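Local coordinates for protein glutamine cyclotransferase (Tannerella forsythia, PDB 6QRO) that probably converts N-terminal glutamine of peptides to pyroglutamate, as a zinc-dependent type II glutaminyl cyclase related to the M28 peptidases, at residues V139-L142 with L143-R147. Sequence-based numbering, arbitrary orientation.
Sequences VGIL and LEIAR
Val139 and Leu143 stand side by side one turn apart on helix 132-151, Val139 CG1 lying 3.9 Å from Leu143 CD1. The valine puts this methyl anti to its own backbone N (chi1 175°), next to the carbonyl that accepts the amide of Leu143, with Val139 O and Leu143 N 2.8 Å apart. In a second apolar pair, three residues apart, Leu142 and Ile145 point the same way and meet through their outer methyls, Leu142 CD2 to Ile145 CD1 at 4.0 Å, while Ile145 CG1 rests 3.3 Å from Ile141 O. That carbonyl takes the amide of Ile145 in its plane, whereas the amide of Ala146 reaches Leu142 O from above the carbonyl plane. Both pairs are buried: Val139 and Leu143 touch helix 31-43, Leu142 strand 157-163 and Ile145 helix 299-314. On the polar side Arg147 is partly exposed, its side chain clear of residues 139-142. Buried Glu144 bends at chi2 (59°), which carries its carboxylate to the guanidinium edge; Arg147 NE makes a 2.6 Å salt bridge to the syn side of Glu144 OE2, tilted 25° from the carboxylate plane. Ser33 also hydrogen-bonds this oxygen. Backbone i to i+4 bonds with i+3 and i+4 side-chain contacts mark a regular alpha-helix, here packed on the mixed sheet of the M28 fold and bearing the zinc ligand Asp134 near its start.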
loop_
_atom_site.group_PDB
_atom_site.type_symbol
_atom_site.label_atom_id
_atom_site.label_comp_id
_atom_site.label_asym_id
_atom_site.label_seq_id
_atom_site.Cartn_x
_atom_site.Cartn_y
_atom_site.Cartn_z
ATOM N N VAL A 139 3.728 2.888 -1.642
ATOM C CA VAL A 139 5.133 2.604 -1.356
ATOM C C VAL A 139 5.924 3.900 -1.198
ATOM O O VAL A 139 6.676 4.070 -0.237
ATOM C CB VAL A 139 5.736 1.728 -2.461
ATOM C CG1 VAL A 139 7.216 1.546 -2.206
ATOM C CG2 VAL A 139 5.032 0.364 -2.513
ATOM N N GLY A 140 5.739 4.839 -2.128
ATOM C CA GLY A 140 6.525 6.064 -2.113
ATOM C C GLY A 140 6.342 6.869 -0.842
ATOM O O GLY A 140 7.314 7.364 -0.267
ATOM N N ILE A 141 5.101 6.971 -0.361
ATOM C CA ILE A 141 4.843 7.687 0.887
ATOM C C ILE A 141 5.562 7.010 2.049
ATOM O O ILE A 141 6.228 7.670 2.861
ATOM C CB ILE A 141 3.328 7.826 1.130
ATOM C CG1 ILE A 141 2.750 8.843 0.132
ATOM C CG2 ILE A 141 3.055 8.228 2.576
ATOM C CD1 ILE A 141 1.253 9.156 0.304
ATOM N N LEU A 142 5.470 5.682 2.125
ATOM C CA LEU A 142 6.126 4.933 3.194
ATOM C C LEU A 142 7.650 4.990 3.073
ATOM O O LEU A 142 8.359 4.802 4.066
ATOM C CB LEU A 142 5.652 3.477 3.177
ATOM C CG LEU A 142 4.199 3.214 3.577
ATOM C CD1 LEU A 142 3.947 1.707 3.597
ATOM C CD2 LEU A 142 3.905 3.845 4.929
ATOM N N LEU A 143 8.163 5.194 1.861
ATOM C CA LEU A 143 9.597 5.374 1.659
ATOM C C LEU A 143 10.100 6.674 2.279
ATOM O O LEU A 143 11.188 6.709 2.870
ATOM C CB LEU A 143 9.903 5.347 0.163
ATOM C CG LEU A 143 9.971 3.956 -0.455
ATOM C CD1 LEU A 143 10.161 4.020 -1.975
ATOM C CD2 LEU A 143 11.145 3.257 0.194
ATOM N N GLU A 144 9.337 7.756 2.131
ATOM C CA GLU A 144 9.685 9.020 2.775
ATOM C C GLU A 144 9.509 8.932 4.297
ATOM O O GLU A 144 10.305 9.502 5.054
ATOM C CB GLU A 144 8.839 10.141 2.158
ATOM C CG GLU A 144 8.930 11.508 2.805
ATOM C CD GLU A 144 10.350 12.063 2.797
ATOM O OE1 GLU A 144 10.615 13.008 3.568
ATOM O OE2 GLU A 144 11.194 11.573 2.011
ATOM N N ILE A 145 8.474 8.223 4.766
ATOM C CA ILE A 145 8.332 7.966 6.202
ATOM C C ILE A 145 9.589 7.313 6.759
ATOM O O ILE A 145 10.075 7.682 7.833
ATOM C CB ILE A 145 7.087 7.116 6.496
ATOM C CG1 ILE A 145 5.822 7.869 6.087
ATOM C CG2 ILE A 145 7.050 6.696 7.972
ATOM C CD1 ILE A 145 4.572 7.339 6.722
ATOM N N ALA A 146 10.116 6.307 6.058
ATOM C CA ALA A 146 11.350 5.667 6.502
ATOM C C ALA A 146 12.471 6.685 6.628
ATOM O O ALA A 146 13.267 6.642 7.574
ATOM C CB ALA A 146 11.740 4.558 5.523
ATOM N N ARG A 147 12.543 7.612 5.676
ATOM C CA ARG A 147 13.539 8.668 5.734
ATOM C C ARG A 147 13.320 9.536 6.969
ATOM O O ARG A 147 14.251 9.789 7.738
ATOM C CB ARG A 147 13.472 9.487 4.450
ATOM C CG ARG A 147 14.820 9.828 3.893
ATOM C CD ARG A 147 14.672 10.321 2.476
ATOM N NE ARG A 147 13.796 11.471 2.465
ATOM C CZ ARG A 147 14.220 12.719 2.554
ATOM N NH1 ARG A 147 15.521 12.964 2.644
ATOM N NH2 ARG A 147 13.339 13.715 2.554
#